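Long-range contact in secreted protein (Streptomyces lividans TK24, PDB 5LXZ), which is a copper-containing metalloradical protein of the AA5 family, related to galactose oxidase and probably a copper-radical oxidase: residues 262-276 with 288-301. The protein carries 1 engineered substitution. Numbering follows the deposited sequence. Where two conformers were deposited one is given.
With EDO (1,2-ethanediol), chain O; EDO (1,2-ethanediol), chain M; ACT (acetate ion), chain D.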
ATOM      1  N   VAL A 262       1.985  -4.689 -10.829  1.00  6.34           N
ATOM      2  CA  VAL A 262       1.134  -5.835 -10.595  1.00  6.86           C
ATOM      3  C   VAL A 262      -0.239  -5.407 -10.155  1.00  6.77           C
ATOM      4  O   VAL A 262      -0.404  -4.571  -9.250  1.00  7.00           O
ATOM      5  CB  VAL A 262       1.749  -6.748  -9.524  1.00  7.16           C
ATOM      6  CG1 VAL A 262       0.946  -7.993  -9.273  1.00  7.86           C
ATOM      7  CG2 VAL A 262       3.148  -7.147  -9.974  1.00  7.39           C
ATOM      8  N   SER A 263      -1.220  -6.072 -10.753  1.00  6.69           N
ATOM      9  CA  SER A 263      -2.615  -5.983 -10.321  1.00  7.31           C
ATOM     10  C   SER A 263      -3.218  -4.618 -10.584  1.00  7.53           C
ATOM     11  O   SER A 263      -2.774  -3.890 -11.464  1.00  7.52           O
ATOM     12  CB  SER A 263      -2.778  -6.477  -8.872  1.00  7.93           C
ATOM     13  OG  SER A 263      -4.180  -6.727  -8.601  1.00  9.61           O
ATOM     14  N   GLY A 264      -4.288  -4.304  -9.876  1.00  7.25           N
ATOM     15  CA  GLY A 264      -5.084  -3.128 -10.076  1.00  7.68           C
ATOM     16  C   GLY A 264      -6.430  -3.433 -10.731  1.00  8.56           C
ATOM     17  O   GLY A 264      -6.672  -4.540 -11.191  1.00 10.28           O
ATOM     18  N   LEU A 265      -7.314  -2.474 -10.661  1.00  9.12           N
ATOM     19  CA  LEU A 265      -8.595  -2.531 -11.353  1.00  9.86           C
ATOM     20  C   LEU A 265      -8.448  -1.840 -12.680  1.00 10.95           C
ATOM     21  O   LEU A 265      -7.900  -0.746 -12.778  1.00 10.97           O
ATOM     22  CB  LEU A 265      -9.682  -1.867 -10.521  1.00 10.56           C
ATOM     23  CG  LEU A 265      -9.867  -2.429  -9.115  1.00 11.63           C
ATOM     24  CD1 LEU A 265     -10.957  -1.621  -8.411  1.00 13.22           C
ATOM     25  CD2 LEU A 265     -10.254  -3.880  -9.188  1.00 13.09           C
ATOM     26  N   ASP A 266      -9.075  -2.429 -13.687  1.00 11.98           N
ATOM     27  CA  ASP A 266      -9.033  -1.899 -15.028  1.00 13.90           C
ATOM     28  C   ASP A 266     -10.032  -0.759 -15.271  1.00 14.50           C
ATOM     29  O   ASP A 266     -10.646  -0.243 -14.364  1.00 13.44           O
ATOM     30  CB  ASP A 266      -9.185  -3.065 -16.004  1.00 15.54           C
ATOM     31  CG  ASP A 266     -10.614  -3.461 -16.250  1.00 18.53           C
ATOM     32  OD1 ASP A 266     -11.573  -2.850 -15.702  1.00 17.38           O
ATOM     33  OD2 ASP A 266     -10.765  -4.401 -17.053  1.00 22.51           O
ATOM     34  N   ASP A 267     -10.187  -0.357 -16.535  1.00 15.54           N
ATOM     35  CA  ASP A 267     -10.894   0.879 -16.843  1.00 17.77           C
ATOM     36  C   ASP A 267     -12.407   0.763 -16.722  1.00 16.68           C
ATOM     37  O   ASP A 267     -13.088   1.774 -16.818  1.00 18.71           O
ATOM     38  CB  ASP A 267     -10.482   1.442 -18.205  1.00 20.34           C
ATOM     39  CG  ASP A 267     -10.940   0.598 -19.377  1.00 24.06           C
ATOM     40  OD1 ASP A 267     -11.633  -0.438 -19.225  1.00 26.56           O
ATOM     41  OD2 ASP A 267     -10.568   1.018 -20.490  1.00 29.68           O
ATOM     42  N   ILE A 268     -12.917  -0.444 -16.492  1.00 16.10           N
ATOM     43  CA  ILE A 268     -14.331  -0.599 -16.108  1.00 17.27           C
ATOM     44  C   ILE A 268     -14.508  -1.262 -14.755  1.00 16.23           C
ATOM     45  O   ILE A 268     -15.594  -1.704 -14.412  1.00 17.57           O
ATOM     46  CB  ILE A 268     -15.167  -1.261 -17.226  1.00 18.31           C
ATOM     47  CG1 ILE A 268     -14.695  -2.687 -17.484  1.00 18.53           C
ATOM     48  CG2 ILE A 268     -15.120  -0.397 -18.481  1.00 20.42           C
ATOM     49  CD1 ILE A 268     -15.655  -3.482 -18.347  1.00 19.50           C
ATOM     50  N   GLY A 269     -13.467  -1.269 -13.933  1.00 13.76           N
ATOM     51  CA  GLY A 269     -13.553  -1.775 -12.582  1.00 13.84           C
ATOM     52  C   GLY A 269     -13.362  -3.266 -12.380  1.00 14.80           C
ATOM     53  O   GLY A 269     -13.623  -3.734 -11.293  1.00 17.44           O
ATOM     54  N   GLN A 270     -12.892  -3.967 -13.412  1.00 14.97           N
ATOM     55  CA  GLN A 270     -12.590  -5.408 -13.352  1.00 15.14           C
ATOM     56  C   GLN A 270     -11.133  -5.555 -12.831  1.00 13.20           C
ATOM     57  O   GLN A 270     -10.307  -4.772 -13.195  1.00 12.28           O
ATOM     58  CB  GLN A 270     -12.633  -6.052 -14.752  1.00 17.78           C
ATOM     59  CG  GLN A 270     -13.829  -5.745 -15.666  1.00 19.60           C
ATOM     60  CD  GLN A 270     -13.704  -6.333 -17.104  1.00 21.03           C
ATOM     61  OE1 GLN A 270     -14.364  -7.336 -17.418  1.00 23.09           O
ATOM     62  NE2 GLN A 270     -12.905  -5.700 -17.977  1.00 22.51           N
ATOM     63  N   LEU A 271     -10.836  -6.587 -12.071  1.00 12.71           N
ATOM     64  CA  LEU A 271      -9.410  -6.883 -11.704  1.00 12.19           C
ATOM     65  C   LEU A 271      -8.605  -7.152 -12.959  1.00 13.01           C
ATOM     66  O   LEU A 271      -9.051  -7.867 -13.859  1.00 15.36           O
ATOM     67  CB  LEU A 271      -9.303  -8.074 -10.768  1.00 12.41           C
ATOM     68  CG  LEU A 271      -7.924  -8.218 -10.103  1.00 13.42           C
ATOM     69  CD1 LEU A 271      -7.712  -7.287  -8.928  1.00 14.25           C
ATOM     70  CD2 LEU A 271      -7.736  -9.635  -9.638  1.00 14.19           C
ATOM     71  N   VAL A 272      -7.425  -6.550 -13.055  1.00 10.81           N
ATOM     72  CA  VAL A 272      -6.517  -6.880 -14.151  1.00 11.67           C
ATOM     73  C   VAL A 272      -6.160  -8.352 -13.930  1.00 12.22           C
ATOM     74  O   VAL A 272      -5.740  -8.743 -12.835  1.00 12.56           O
ATOM     75  CB  VAL A 272      -5.302  -5.974 -14.125  1.00 11.38           C
ATOM     76  CG1 VAL A 272      -4.279  -6.457 -15.162  1.00 11.45           C
ATOM     77  CG2 VAL A 272      -5.704  -4.543 -14.406  1.00 11.90           C
ATOM     78  N   PRO A 273      -6.342  -9.195 -14.957  1.00 12.81           N
ATOM     79  CA  PRO A 273      -6.256 -10.643 -14.748  1.00 12.68           C
ATOM     80  C   PRO A 273      -4.837 -11.186 -14.827  1.00 13.17           C
ATOM     81  O   PRO A 273      -4.509 -12.037 -15.684  1.00 13.52           O
ATOM     82  CB  PRO A 273      -7.146 -11.194 -15.888  1.00 13.65           C
ATOM     83  CG  PRO A 273      -6.931 -10.219 -16.981  1.00 13.65           C
ATOM     84  CD  PRO A 273      -6.853  -8.872 -16.301  1.00 13.00           C
ATOM     85  N   GLY A 274      -3.977 -10.700 -13.937  1.00 10.56           N
ATOM     86  CA  GLY A 274      -2.614 -11.190 -13.886  1.00 10.44           C
ATOM     87  C   GLY A 274      -1.703 -10.757 -15.021  1.00  9.44           C
ATOM     88  O   GLY A 274      -0.637 -11.354 -15.169  1.00  9.83           O
ATOM     89  N   LYS A 275      -2.070  -9.704 -15.760  1.00  9.57           N
ATOM     90  CA  LYS A 275      -1.257  -9.143 -16.817  1.00 10.30           C
ATOM     91  C   LYS A 275      -0.341  -8.103 -16.173  1.00  9.56           C
ATOM     92  O   LYS A 275      -0.808  -7.022 -15.764  1.00 11.43           O
ATOM     93  CB  LYS A 275      -2.119  -8.560 -17.911  1.00 11.98           C
ATOM     94  CG  LYS A 275      -3.003  -9.609 -18.585  1.00 14.22           C
ATOM     95  CD  LYS A 275      -3.845  -8.980 -19.681  1.00 16.75           C
ATOM     96  CE  LYS A 275      -4.551  -9.999 -20.543  1.00 20.29           C
ATOM     97  NZ  LYS A 275      -5.265  -9.342 -21.660  0.50 20.14           N
ATOM     98  N   ASN A 276       0.901  -8.489 -15.938  1.00  8.69           N
ATOM     99  CA  ASN A 276       1.882  -7.627 -15.284  1.00  8.55           C
ATOM    100  C   ASN A 276       2.825  -7.000 -16.277  1.00  8.91           C
ATOM    101  O   ASN A 276       2.957  -7.507 -17.426  1.00  8.40           O
ATOM    102  CB  ASN A 276       2.622  -8.460 -14.250  1.00  8.54           C
ATOM    103  CG  ASN A 276       1.666  -9.126 -13.306  1.00  8.15           C
ATOM    104  OD1 ASN A 276       0.754  -8.462 -12.810  1.00  8.54           O
ATOM    105  ND2 ASN A 276       1.820 -10.404 -13.083  1.00  7.75           N
ATOM    106  N   TYR A 288       5.092  -5.845 -21.234  1.00  9.86           N
ATOM    107  CA  TYR A 288       4.429  -6.944 -20.552  1.00  9.91           C
ATOM    108  C   TYR A 288       5.391  -8.050 -20.182  1.00  9.70           C
ATOM    109  O   TYR A 288       6.331  -8.347 -20.929  1.00 10.27           O
ATOM    110  CB  TYR A 288       3.342  -7.573 -21.381  1.00  9.74           C
ATOM    111  CG  TYR A 288       2.060  -6.852 -21.490  1.00 10.72           C
ATOM    112  CD1 TYR A 288       1.170  -6.817 -20.441  1.00 11.73           C
ATOM    113  CD2 TYR A 288       1.689  -6.238 -22.662  1.00 11.45           C
ATOM    114  CE1 TYR A 288      -0.027  -6.159 -20.537  1.00 11.43           C
ATOM    115  CE2 TYR A 288       0.440  -5.632 -22.799  1.00 11.97           C
ATOM    116  CZ  TYR A 288      -0.424  -5.604 -21.742  1.00 11.84           C
ATOM    117  OH  TYR A 288      -1.628  -4.969 -21.858  1.00 12.40           O
ATOM    118  N   THR A 289       5.185  -8.661 -19.013  1.00  9.83           N
ATOM    119  CA  THR A 289       5.793  -9.957 -18.727  1.00 10.36           C
ATOM    120  C   THR A 289       5.084 -11.006 -19.583  1.00 10.45           C
ATOM    121  O   THR A 289       4.019 -10.753 -20.160  1.00 10.62           O
ATOM    122  CB  THR A 289       5.697 -10.326 -17.257  1.00 10.89           C
ATOM    123  OG1 THR A 289       4.330 -10.347 -16.864  1.00 10.71           O
ATOM    124  CG2 THR A 289       6.474  -9.315 -16.410  1.00 12.12           C
ATOM    125  N   ASP A 290       5.704 -12.169 -19.693  1.00 10.28           N
ATOM    126  CA  ASP A 290       5.192 -13.188 -20.608  1.00 11.32           C
ATOM    127  C   ASP A 290       3.987 -13.939 -20.118  1.00 11.60           C
ATOM    128  O   ASP A 290       3.147 -14.346 -20.932  1.00 13.43           O
ATOM    129  CB  ASP A 290       6.280 -14.201 -20.910  1.00 11.34           C
ATOM    130  CG  ASP A 290       7.433 -13.605 -21.680  1.00 12.30           C
ATOM    131  OD1 ASP A 290       7.284 -12.503 -22.275  1.00 12.70           O
ATOM    132  OD2 ASP A 290       8.496 -14.276 -21.618  1.00 12.12           O
ATOM    133  N   LYS A 291       3.958 -14.237 -18.822  1.00 11.74           N
ATOM    134  CA  LYS A 291       2.997 -15.159 -18.254  1.00 11.58           C
ATOM    135  C   LYS A 291       2.143 -14.456 -17.205  1.00 11.06           C
ATOM    136  O   LYS A 291       2.545 -13.476 -16.602  1.00 11.31           O
ATOM    137  CB  LYS A 291       3.692 -16.337 -17.617  1.00 12.65           C
ATOM    138  CG  LYS A 291       4.464 -17.206 -18.607  1.00 14.42           C
ATOM    139  CD  LYS A 291       5.262 -18.262 -17.867  1.00 16.08           C
ATOM    140  CE  LYS A 291       6.090 -19.145 -18.796  1.00 16.61           C
ATOM    141  NZ  LYS A 291       6.953 -20.040 -17.989  0.50 17.58           N
ATOM    142  N   VAL A 292       0.934 -14.949 -17.095  1.00 10.46           N
ATOM    143  CA  VAL A 292      -0.040 -14.443 -16.157  1.00 10.85           C
ATOM    144  C   VAL A 292       0.303 -14.812 -14.719  1.00  9.59           C
ATOM    145  O   VAL A 292       0.580 -15.965 -14.406  1.00  9.69           O
ATOM    146  CB  VAL A 292      -1.417 -15.116 -16.501  1.00 12.24           C
ATOM    147  CG1 VAL A 292      -2.475 -14.883 -15.449  1.00 14.13           C
ATOM    148  CG2 VAL A 292      -1.903 -14.622 -17.833  1.00 14.21           C
ATOM    149  N   ARG A 293       0.207 -13.827 -13.816  1.00  8.48           N
ATOM    150  CA  ARG A 293       0.130 -14.152 -12.398  0.60  8.67           C
ATOM    151  C   ARG A 293      -0.676 -13.098 -11.687  1.00  8.27           C
ATOM    152  O   ARG A 293      -0.342 -11.913 -11.646  1.00  7.91           O
ATOM    153  CB  ARG A 293       1.451 -14.357 -11.720  0.60  8.97           C
ATOM    154  CG  ARG A 293       1.192 -14.832 -10.300  0.60  9.52           C
ATOM    155  CD  ARG A 293       2.316 -15.582  -9.686  0.60  9.81           C
ATOM    156  NE  ARG A 293       2.677 -16.841 -10.310  0.60 10.03           N
ATOM    157  CZ  ARG A 293       2.065 -18.023 -10.138  0.60 10.39           C
ATOM    158  NH1 ARG A 293       0.978 -18.155  -9.384  0.60 11.93           N
ATOM    159  NH2 ARG A 293       2.569 -19.092 -10.726  0.60 10.26           N
ATOM    160  N   GLN A 294      -1.808 -13.587 -11.178  1.00  8.71           N
ATOM    161  CA  GLN A 294      -2.822 -12.723 -10.635  1.00  8.71           C
ATOM    162  C   GLN A 294      -2.745 -12.597  -9.130  1.00  8.02           C
ATOM    163  O   GLN A 294      -2.526 -13.590  -8.421  1.00  8.45           O
ATOM    164  CB  GLN A 294      -4.199 -13.235 -11.058  1.00  9.50           C
ATOM    165  CG  GLN A 294      -5.341 -12.321 -10.694  1.00  9.99           C
ATOM    166  CD  GLN A 294      -6.679 -12.910 -11.052  1.00 11.84           C
ATOM    167  OE1 GLN A 294      -7.473 -13.289 -10.163  1.00 14.58           O
ATOM    168  NE2 GLN A 294      -6.963 -12.948 -12.321  1.00 11.39           N
ATOM    169  N   PHE A 295      -2.918 -11.353  -8.683  1.00  8.20           N
ATOM    170  CA  PHE A 295      -2.994 -11.015  -7.271  1.00  7.70           C
ATOM    171  C   PHE A 295      -4.126 -10.019  -7.034  1.00  7.16           C
ATOM    172  O   PHE A 295      -4.491  -9.288  -7.948  1.00  7.00           O
ATOM    173  CB  PHE A 295      -1.692 -10.325  -6.795  1.00  8.27           C
ATOM    174  CG  PHE A 295      -0.460 -11.172  -6.871  1.00  8.80           C
ATOM    175  CD1 PHE A 295       0.319 -11.188  -8.015  1.00  8.88           C
ATOM    176  CD2 PHE A 295      -0.083 -11.955  -5.787  1.00  9.39           C
ATOM    177  CE1 PHE A 295       1.440 -11.973  -8.083  1.00  9.13           C
ATOM    178  CE2 PHE A 295       1.065 -12.757  -5.854  1.00 10.17           C
ATOM    179  CZ  PHE A 295       1.846 -12.719  -7.002  1.00  9.48           C
ATOM    180  N   PRO A 296      -4.582  -9.919  -5.789  1.00  7.16           N
ATOM    181  CA  PRO A 296      -5.434  -8.805  -5.419  1.00  6.79           C
ATOM    182  C   PRO A 296      -4.698  -7.484  -5.516  1.00  6.57           C
ATOM    183  O   PRO A 296      -3.499  -7.505  -5.773  1.00  7.02           O
ATOM    184  CB  PRO A 296      -5.785  -9.084  -3.952  1.00  7.01           C
ATOM    185  CG  PRO A 296      -4.754 -10.042  -3.494  1.00  7.61           C
ATOM    186  CD  PRO A 296      -4.293 -10.821  -4.661  1.00  7.59           C
ATOM    187  N   THR A 297      -5.372  -6.389  -5.249  1.00  6.34           N
ATOM    188  CA  THR A 297      -4.760  -5.060  -5.373  1.00  6.56           C
ATOM    189  C   THR A 297      -3.805  -4.771  -4.241  1.00  6.24           C
ATOM    190  O   THR A 297      -3.835  -5.399  -3.191  1.00  6.12           O
ATOM    191  CB  THR A 297      -5.827  -3.960  -5.423  1.00  7.08           C
ATOM    192  OG1 THR A 297      -6.510  -3.898  -4.165  1.00  7.56           O
ATOM    193  CG2 THR A 297      -6.761  -4.172  -6.577  1.00  7.71           C
ATOM    194  N   TYR A 298      -2.905  -3.821  -4.471  1.00  5.69           N
ATOM    195  CA  TYR A 298      -1.807  -3.493  -3.576  1.00  5.66           C
ATOM    196  C   TYR A 298      -1.204  -4.735  -2.917  1.00  5.25           C
ATOM    197  O   TYR A 298      -1.019  -4.771  -1.673  1.00  5.22           O
ATOM    198  CB  TYR A 298      -2.188  -2.424  -2.537  1.00  5.63           C
ATOM    199  CG  TYR A 298      -2.402  -1.042  -3.088  1.00  5.89           C
ATOM    200  CD1 TYR A 298      -1.462  -0.447  -3.902  1.00  6.04           C
ATOM    201  CD2 TYR A 298      -3.535  -0.292  -2.763  1.00  5.79           C
ATOM    202  CE1 TYR A 298      -1.643   0.826  -4.390  1.00  6.23           C
ATOM    203  CE2 TYR A 298      -3.737   0.973  -3.261  1.00  5.97           C
ATOM    204  CZ  TYR A 298      -2.784   1.556  -4.045  1.00  6.08           C
ATOM    205  OH  TYR A 298      -3.023   2.841  -4.499  1.00  6.52           O
ATOM    206  N   PRO A 299      -0.821  -5.739  -3.702  1.00  5.42           N
ATOM    207  CA  PRO A 299      -0.149  -6.882  -3.091  1.00  5.21           C
ATOM    208  C   PRO A 299       1.169  -6.464  -2.502  1.00  5.18           C
ATOM    209  O   PRO A 299       1.923  -5.732  -3.103  1.00  5.46           O
ATOM    210  CB  PRO A 299       0.044  -7.871  -4.233  1.00  5.23           C
ATOM    211  CG  PRO A 299       0.113  -6.953  -5.443  1.00  5.25           C
ATOM    212  CD  PRO A 299      -0.816  -5.812  -5.182  1.00  5.49           C
ATOM    213  N   ALA A 300       1.477  -6.912  -1.292  1.00  5.03           N
ATOM    214  CA  ALA A 300       2.738  -6.562  -0.662  1.00  5.21           C
ATOM    215  C   ALA A 300       3.860  -7.429  -1.204  1.00  5.39           C
ATOM    216  O   ALA A 300       4.013  -8.569  -0.781  1.00  5.61           O
ATOM    217  CB  ALA A 300       2.618  -6.702   0.841  1.00  5.61           C
ATOM    218  N   LEU A 301       4.621  -6.877  -2.150  1.00  5.18           N
ATOM    219  CA  LEU A 301       5.613  -7.617  -2.929  1.00  5.43           C
ATOM    220  C   LEU A 301       6.998  -7.020  -2.675  1.00  5.69           C
ATOM    221  O   LEU A 301       7.243  -5.871  -3.039  1.00  6.78           O
ATOM    222  CB  LEU A 301       5.305  -7.519  -4.412  1.00  5.42           C
ATOM    223  CG  LEU A 301       3.951  -8.066  -4.845  1.00  5.84           C
ATOM    224  CD1 LEU A 301       3.734  -7.804  -6.337  1.00  6.29           C
ATOM    225  CD2 LEU A 301       3.833  -9.556  -4.581  1.00  6.11           C
TER
HETATM  226  C1  EDO O 714       7.624 -14.360 -17.189  1.00 18.55           C
HETATM  227  O1  EDO O 714       6.258 -14.033 -17.060  1.00 12.88           O
HETATM  228  C2  EDO O 714       8.413 -13.062 -17.266  1.00 18.65           C
HETATM  229  O2  EDO O 714       8.293 -12.345 -18.520  1.00 18.87           O
HETATM  230  C1  EDO M 712       0.037 -16.872  -6.584  1.00 24.97           C
HETATM  231  O1  EDO M 712      -1.151 -17.639  -6.342  1.00 32.16           O
HETATM  232  C2  EDO M 712      -0.329 -15.634  -7.393  1.00 24.38           C
HETATM  233  O2  EDO M 712      -1.158 -15.913  -8.544  1.00 20.07           O
HETATM  234  C   ACT D 703       0.473 -21.747  -9.393  1.00 44.51           C
HETATM  235  O   ACT D 703       0.665 -21.482 -10.602  1.00 44.99           O
HETATM  236  OXT ACT D 703       1.412 -22.137  -8.666  1.00 45.68           O
HETATM  237  CH3 ACT D 703      -0.902 -21.577  -8.819  1.00 46.73           C
HETATM  238  O   HOH W   1      -3.817  -9.180 -10.813  1.00 11.91           O
HETATM  239  O   HOH W   2       3.806 -11.950 -14.721  1.00  9.25           O
HETATM  240  O   HOH W   3       1.737 -10.720 -17.627  1.00 15.05           O
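N276 joins 288-301 at two places. Its side-chain ND2 donates to R293 O (3.0 Å), nearly straight at 167° and in both the amide and the carbonyl plane, while its backbone O receives T289 N (3.0 Å) from above the carbonyl plane. With CG swung anti to its own carbonyl carbon (chi1 -54°), the amide reaches across to R293. Beside the ND2 bond, G274 O takes R293 N on an in-plane lone pair (2.9 Å). G274 lies against Q294, CA to CA 3.6 Å, with positive phi and no side chain to intrude. The Q294 side chain, extended, lies across L271 CD2 and brings NE2 to 3.4 Å from P273 CA. Farther along, S263 OG donates to F295 O (2.7 Å) from above the carbonyl plane, and V262 wedges its CG1 against F295 CD1 and its CG2 against L301 CD1 (3.7 Å).

Both segments are loops of a Kelch beta-propeller: 262-276 connects strands 259-262 and 277-280 within one four-stranded blade, and 288-301 leads from that blade's outermost strand, 285-288, into the first strand of the next. Two waters bridge N276, T289 OG1 and K291 O, one through ND2, the other through the N276 backbone N. In the outer shell, W330 of the following blade touches V262 and N276, and N335 ND2 donates to V292 O. R246 donates through NH1 to S263 O and through NH2 to K275 O.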